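Local atomic coordinates of putative diflavin flavoprotein A 3 (Synechocystis sp., PDB entry 6H0C), a protein that probably mediates electron transfer from NADH to oxygen, reducing it to water, the present chain being its flavodiiron core of a metallo-beta-lactamase-like and a flavodoxin-like domain. Residues A[69-72]-A[73-77]; A[62-65]-A[66-70]; A[116-119]-A[120-123]. One frame throughout, in Å; residues are numbered along the deposited sequence.

How the contacts relate
All three contacts are local and lie in the metallo-beta-lactamase-like part of the chain. Contacts 1 and 2 hold the same element, helix 60-70: contact 2 is its body, contact 1 the turn through which the chain leaves it, and they meet where Leu73 packs on Leu67 and Ile68. Contact 3, whose centre lies about 23 Å from the centres of the other two, is the turn that follows helix 108-117. Contacts 1 and 2 are each partly buried, whereas contact 3 is a surface contact without a buried residue. Contact 1 is held by four hydrogen bonds, all accepted by Asp72; contact 2 adds to the helical backbone bonds a threonine hydroxyl bond and apolar pairs; contact 3 has a single cross-bond and a small apolar cluster.

Contact 1: A[69-72]-A[73-77]; sequences QRLD and LNSLD
Asp72 OD1 is gripped twice by Asn74, from its backbone N at 2.7 Å and from its side-chain ND2 at 2.9 Å. The amide nitrogen ND2 meets the syn lone pair of OD1, and the backbone N comes on the anti side, 28° out of the carboxylate plane. With the carboxylate bonded to the N-H two residues on, the chain forms an Asx turn. Asp72 reaches it with CG opposite its own N (chi1 -174°), and its carboxylate stands at 80° to the Asn74 amide. The same residue works through its carbonyl: Ser75 N donates to Asp72 O at 2.8 Å. Ser75 OG also donates to Asp72 O, over a very short 2.5 Å. Ser75 holds OG between its own N and carbonyl carbon, turned back to that oxygen. The two Leu71 methyls meet different neighbours: CD1 lies against the Ser75 hydroxyl, while CD2 touches Leu73 CD1 at 3.9 Å and Leu76 CD1 at 4.1 Å, both leucines crossing Leu71 at about a right angle. The turn leads from helix 60-70 into the 3-10 segment 73-75. Leu73 packs back on Leu67 and Ile68 of that helix; Leu71, Ser75 and Leu76 rest on Ile49 of strand 49-52, and Gln101 NE2 bonds to the carbonyls of Leu73 and Leu76 just ahead of strand 78-80.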
loop_
_atom_site.group_PDB
_atom_site.type_symbol
_atom_site.label_atom_id
_atom_site.label_comp_id
_atom_site.label_asym_id
_atom_site.label_seq_id
_atom_site.Cartn_x
_atom_site.Cartn_y
_atom_site.Cartn_z
ATOM N N GLN A 69 17.248 -17.374 16.292
ATOM C CA GLN A 69 17.302 -18.733 16.794
ATOM C C GLN A 69 17.314 -19.726 15.651
ATOM O O GLN A 69 17.638 -20.893 15.841
ATOM C CB GLN A 69 16.129 -18.996 17.730
ATOM C CG GLN A 69 16.143 -18.078 18.947
ATOM C CD GLN A 69 15.043 -18.392 19.940
ATOM O OE1 GLN A 69 14.510 -19.502 19.963
ATOM N NE2 GLN A 69 14.695 -17.410 20.766
ATOM N N ARG A 70 16.982 -19.249 14.457
ATOM C CA ARG A 70 16.894 -20.108 13.280
ATOM C C ARG A 70 18.014 -19.859 12.274
ATOM O O ARG A 70 18.200 -20.643 11.343
ATOM C CB ARG A 70 15.552 -19.909 12.577
ATOM C CG ARG A 70 14.353 -20.276 13.403
ATOM C CD ARG A 70 14.398 -21.743 13.773
ATOM N NE ARG A 70 13.079 -22.238 14.154
ATOM C CZ ARG A 70 12.281 -22.922 13.345
ATOM N NH1 ARG A 70 11.098 -23.330 13.774
ATOM N NH2 ARG A 70 12.668 -23.205 12.110
ATOM N N LEU A 71 18.747 -18.761 12.454
ATOM C CA LEU A 71 19.682 -18.291 11.435
ATOM C C LEU A 71 20.759 -17.380 12.002
ATOM O O LEU A 71 20.460 -16.430 12.729
ATOM C CB LEU A 71 18.925 -17.543 10.325
ATOM C CG LEU A 71 19.737 -16.763 9.282
ATOM C CD1 LEU A 71 20.419 -17.704 8.289
ATOM C CD2 LEU A 71 18.870 -15.740 8.553
ATOM N N ASP A 72 22.011 -17.666 11.658
ATOM C CA ASP A 72 23.103 -16.741 11.928
ATOM C C ASP A 72 22.973 -15.551 10.990
ATOM O O ASP A 72 23.219 -15.675 9.790
ATOM C CB ASP A 72 24.458 -17.427 11.738
ATOM C CG ASP A 72 25.628 -16.546 12.138
ATOM O OD1 ASP A 72 25.522 -15.302 12.075
ATOM O OD2 ASP A 72 26.670 -17.110 12.523
ATOM N N LEU A 73 22.601 -14.399 11.537
ATOM C CA LEU A 73 22.359 -13.223 10.712
ATOM C C LEU A 73 23.613 -12.788 9.967
ATOM O O LEU A 73 23.535 -12.038 8.999
ATOM C CB LEU A 73 21.822 -12.062 11.551
ATOM C CG LEU A 73 20.333 -12.128 11.891
ATOM C CD1 LEU A 73 19.534 -12.529 10.666
ATOM C CD2 LEU A 73 20.110 -13.105 13.015
ATOM N N ASN A 74 24.770 -13.266 10.406
ATOM C CA ASN A 74 26.008 -12.960 9.704
ATOM C C ASN A 74 26.068 -13.660 8.359
ATOM O O ASN A 74 26.878 -13.298 7.514
ATOM C CB ASN A 74 27.221 -13.350 10.545
ATOM C CG ASN A 74 27.380 -12.478 11.761
ATOM O OD1 ASN A 74 27.853 -11.346 11.667
ATOM N ND2 ASN A 74 26.975 -12.991 12.916
ATOM N N SER A 75 25.209 -14.660 8.166
ATOM C CA SER A 75 25.184 -15.423 6.920
ATOM C C SER A 75 24.109 -14.915 5.960
ATOM O O SER A 75 23.976 -15.414 4.840
ATOM C CB SER A 75 24.956 -16.904 7.207
ATOM O OG SER A 75 23.700 -17.101 7.832
ATOM N N LEU A 76 23.345 -13.924 6.406
ATOM C CA LEU A 76 22.327 -13.311 5.564
ATOM C C LEU A 76 22.955 -12.524 4.413
ATOM O O LEU A 76 23.628 -11.522 4.633
ATOM C CB LEU A 76 21.434 -12.395 6.398
ATOM C CG LEU A 76 20.146 -11.948 5.717
ATOM C CD1 LEU A 76 19.295 -13.163 5.352
ATOM C CD2 LEU A 76 19.391 -11.019 6.645
ATOM N N ASP A 77 22.725 -12.976 3.185
ATOM C CA ASP A 77 23.276 -12.300 2.014
ATOM C C ASP A 77 22.418 -11.131 1.545
ATOM O O ASP A 77 22.949 -10.083 1.154
ATOM C CB ASP A 77 23.450 -13.281 0.856
ATOM C CG ASP A 77 24.500 -14.332 1.141
ATOM O OD1 ASP A 77 25.691 -13.969 1.215
ATOM O OD2 ASP A 77 24.139 -15.520 1.281
#

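Contact 2: A[62-65]-A[66-70]; sequences NFVG and TLIQR
The Phe63 ring and the Leu67 side chain lie next to each other, pointing the same way, with Leu67 CD2 meeting the ring obliquely at 3.9 Å from CE2 and about as far from CZ. Around this pair Phe63 also touches Pro54, Pro55, Phe17 and Ser19, and Leu67 shares Phe17. The second flat group is the carbonyl of Asn62, which Thr66 engages from both faces: Thr66 OG1 and Thr66 N each lie 2.8 Å from Asn62 O, the hydroxyl tilted 29° from the carbonyl plane and the N-H on the opposite face. Thr66 has OG1 beside its own N (chi1 -66°), which turns the hydroxyl back to the carbonyl one helical turn earlier. Leu67 N to Phe63 O at 2.8 Å and Ile68 N to Val64 O at 3.1 Å carry on this alpha-helical pattern. The helix, 60-70, is the crossover of a beta-alpha-beta unit between strands 49-52 and 78-80. It packs on strands 4-11 and 14-21 and on helix 86-98, where Val64 and Ile68 touch Leu98. These two residues also press on each other: Val64 CG1 approaches Ile68 CD1 to 3.4 Å, tighter than usual for carbons, and Ile68 CG1 comes within 3.0 Å of Val64 O. Towards the end of the segment, the extended side chain of Gln69 runs back over the preceding turn, its CG 3.4 Å from Gly65 O.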
loop_
_atom_site.group_PDB
_atom_site.type_symbol
_atom_site.label_atom_id
_atom_site.label_comp_id
_atom_site.label_asym_id
_atom_site.label_seq_id
_atom_site.Cartn_x
_atom_site.Cartn_y
_atom_site.Cartn_z
ATOM N N ASN A 62 9.923 -9.570 18.527
ATOM C CA ASN A 62 9.585 -10.990 18.414
ATOM C C ASN A 62 10.236 -11.584 17.193
ATOM O O ASN A 62 10.734 -12.713 17.216
ATOM C CB ASN A 62 8.075 -11.210 18.316
ATOM C CG ASN A 62 7.394 -11.186 19.653
ATOM O OD1 ASN A 62 8.030 -10.968 20.688
ATOM N ND2 ASN A 62 6.081 -11.391 19.647
ATOM N N PHE A 63 10.208 -10.813 16.113
ATOM C CA PHE A 63 10.704 -11.308 14.848
ATOM C C PHE A 63 12.208 -11.532 14.894
ATOM O O PHE A 63 12.689 -12.618 14.561
ATOM C CB PHE A 63 10.365 -10.352 13.709
ATOM C CG PHE A 63 10.961 -10.770 12.396
ATOM C CD1 PHE A 63 10.389 -11.799 11.661
ATOM C CD2 PHE A 63 12.102 -10.158 11.911
ATOM C CE1 PHE A 63 10.935 -12.200 10.448
ATOM C CE2 PHE A 63 12.654 -10.551 10.703
ATOM C CZ PHE A 63 12.072 -11.574 9.970
ATOM N N VAL A 64 12.946 -10.497 15.289
ATOM C CA VAL A 64 14.401 -10.593 15.316
ATOM C C VAL A 64 14.800 -11.647 16.337
ATOM O O VAL A 64 15.721 -12.426 16.109
ATOM C CB VAL A 64 15.066 -9.243 15.645
ATOM C CG1 VAL A 64 16.553 -9.430 15.937
ATOM C CG2 VAL A 64 14.866 -8.279 14.495
ATOM N N GLY A 65 14.071 -11.679 17.448
ATOM C CA GLY A 65 14.314 -12.645 18.501
ATOM C C GLY A 65 14.136 -14.055 17.990
ATOM O O GLY A 65 14.954 -14.926 18.262
ATOM N N THR A 66 13.070 -14.271 17.229
ATOM C CA THR A 66 12.781 -15.583 16.664
ATOM C C THR A 66 13.756 -15.976 15.560
ATOM O O THR A 66 14.267 -17.095 15.528
ATOM C CB THR A 66 11.364 -15.628 16.100
ATOM O OG1 THR A 66 10.432 -15.501 17.174
ATOM C CG2 THR A 66 11.128 -16.939 15.389
ATOM N N LEU A 67 14.008 -15.045 14.651
ATOM C CA LEU A 67 14.884 -15.301 13.518
ATOM C C LEU A 67 16.277 -15.749 13.954
ATOM O O LEU A 67 16.807 -16.730 13.441
ATOM C CB LEU A 67 14.987 -14.051 12.644
ATOM C CG LEU A 67 15.774 -14.211 11.344
ATOM C CD1 LEU A 67 15.185 -15.354 10.511
ATOM C CD2 LEU A 67 15.793 -12.895 10.554
ATOM N N ILE A 68 16.855 -15.031 14.912
ATOM C CA ILE A 68 18.201 -15.319 15.402
ATOM C C ILE A 68 18.358 -16.747 15.927
ATOM O O ILE A 68 19.466 -17.284 15.987
ATOM C CB ILE A 68 18.587 -14.327 16.508
ATOM C CG1 ILE A 68 18.704 -12.923 15.917
ATOM C CG2 ILE A 68 19.894 -14.720 17.156
ATOM C CD1 ILE A 68 18.797 -11.841 16.950
ATOM N N GLN A 69 17.248 -17.374 16.292
ATOM C CA GLN A 69 17.302 -18.733 16.794
ATOM C C GLN A 69 17.314 -19.726 15.651
ATOM O O GLN A 69 17.638 -20.893 15.841
ATOM C CB GLN A 69 16.129 -18.996 17.730
ATOM C CG GLN A 69 16.143 -18.078 18.947
ATOM C CD GLN A 69 15.043 -18.392 19.940
ATOM O OE1 GLN A 69 14.510 -19.502 19.963
ATOM N NE2 GLN A 69 14.695 -17.410 20.766
ATOM N N ARG A 70 16.982 -19.249 14.457
ATOM C CA ARG A 70 16.894 -20.108 13.280
ATOM C C ARG A 70 18.014 -19.859 12.274
ATOM O O ARG A 70 18.200 -20.643 11.343
ATOM C CB ARG A 70 15.552 -19.909 12.577
ATOM C CG ARG A 70 14.353 -20.276 13.403
ATOM C CD ARG A 70 14.398 -21.743 13.773
ATOM N NE ARG A 70 13.079 -22.238 14.154
ATOM C CZ ARG A 70 12.281 -22.922 13.345
ATOM N NH1 ARG A 70 11.098 -23.330 13.774
ATOM N NH2 ARG A 70 12.668 -23.205 12.110
#

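Contact 3: A[116-119]-A[120-123]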
loop_
_atom_site.group_PDB
_atom_site.type_symbol
_atom_site.label_atom_id
_atom_site.label_comp_id
_atom_site.label_asym_id
_atom_site.label_seq_id
_atom_site.Cartn_x
_atom_site.Cartn_y
_atom_site.Cartn_z
ATOM N N LYS A 116 16.213 8.395 2.260
ATOM C CA LYS A 116 15.729 9.439 3.154
ATOM C C LYS A 116 15.442 8.843 4.530
ATOM O O LYS A 116 15.957 9.332 5.526
ATOM C CB LYS A 116 14.487 10.129 2.581
ATOM C CG LYS A 116 14.768 10.891 1.283
ATOM C CD LYS A 116 13.603 11.780 0.865
ATOM C CE LYS A 116 12.356 10.970 0.530
ATOM N NZ LYS A 116 12.478 10.223 -0.758
ATOM N N LEU A 117 14.652 7.768 4.574
ATOM C CA LEU A 117 14.256 7.133 5.836
ATOM C C LEU A 117 15.422 6.749 6.743
ATOM O O LEU A 117 15.311 6.835 7.961
ATOM C CB LEU A 117 13.425 5.883 5.560
ATOM C CG LEU A 117 12.035 6.120 4.981
ATOM C CD1 LEU A 117 11.294 4.803 4.772
ATOM C CD2 LEU A 117 11.262 7.029 5.910
ATOM N N LEU A 118 16.530 6.314 6.158
ATOM C CA LEU A 118 17.688 5.894 6.942
ATOM C C LEU A 118 18.802 6.925 6.904
ATOM O O LEU A 118 19.945 6.624 7.269
ATOM C CB LEU A 118 18.226 4.556 6.439
ATOM C CG LEU A 118 17.356 3.345 6.739
ATOM C CD1 LEU A 118 18.021 2.107 6.182
ATOM C CD2 LEU A 118 17.121 3.219 8.240
ATOM N N ALA A 119 18.465 8.130 6.450
ATOM C CA ALA A 119 19.437 9.211 6.281
ATOM C C ALA A 119 20.345 9.382 7.500
ATOM O O ALA A 119 21.574 9.399 7.375
ATOM C CB ALA A 119 18.720 10.519 5.981
ATOM N N ASP A 120 19.731 9.494 8.677
ATOM C CA ASP A 120 20.470 9.758 9.907
ATOM C C ASP A 120 20.802 8.488 10.673
ATOM O O ASP A 120 21.397 8.547 11.745
ATOM C CB ASP A 120 19.683 10.702 10.818
ATOM C CG ASP A 120 19.632 12.115 10.285
ATOM O OD1 ASP A 120 20.500 12.471 9.457
ATOM O OD2 ASP A 120 18.724 12.869 10.699
ATOM N N ALA A 121 20.409 7.339 10.142
ATOM C CA ALA A 121 20.762 6.089 10.795
ATOM C C ALA A 121 22.218 5.785 10.486
ATOM O O ALA A 121 22.802 6.365 9.565
ATOM C CB ALA A 121 19.857 4.955 10.341
ATOM N N GLU A 122 22.812 4.884 11.253
ATOM C CA GLU A 122 24.206 4.561 11.034
ATOM C C GLU A 122 24.350 3.520 9.924
ATOM O O GLU A 122 25.323 3.552 9.175
ATOM C CB GLU A 122 24.857 4.074 12.332
ATOM C CG GLU A 122 24.834 5.112 13.451
ATOM C CD GLU A 122 25.940 4.909 14.482
ATOM O OE1 GLU A 122 26.721 3.939 14.347
ATOM O OE2 GLU A 122 26.034 5.728 15.423
ATOM N N VAL A 123 23.371 2.625 9.802
ATOM C CA VAL A 123 23.419 1.550 8.806
ATOM C C VAL A 123 23.798 2.072 7.425
ATOM O O VAL A 123 23.248 3.065 6.944
ATOM C CB VAL A 123 22.063 0.780 8.689
ATOM C CG1 VAL A 123 21.802 -0.052 9.934
ATOM C CG2 VAL A 123 20.901 1.728 8.422
#
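Leu118 spreads its two methyls over the residues that follow it in the chain. CD1 meets Val123 CG2 at 3.7 Å, and CD2 touches Ala121 CB at 3.9 Å while also coming near Val123 CG2. The CG2 branch of Val123 sits between its own N and carbonyl carbon, with CG1 beside the N (chi1 -70°), and from there reaches both Leu118 methyls. Next to these carbons one backbone bond closes the turn: Ala121 N donates to Leu118 O at 3.0 Å, with an N-H...O angle of 141° and the donor standing 68° out of the carbonyl plane. It is the closing bond of a type I beta turn from Leu118 to Ala121, with Ala119 and Asp120 at its two corners. The turn follows directly on helix 108-117. Leu118 is the first residue to leave helical backbone angles, yet Ala119 N still bonds to Lys116 O at 2.9 Å, tying the turn to the helix end. Helix 86-98 lies next to the cluster: Leu118 touches Lys93 and Val123 touches Leu96. Across the contact, then, one bent backbone bond and the apolar contacts among Leu118, Ala121 and Val123 hold the turn on the way to strand 127-129; no charged group takes part in these side-chain contacts between the two segments, which are therefore probably insensitive to charge.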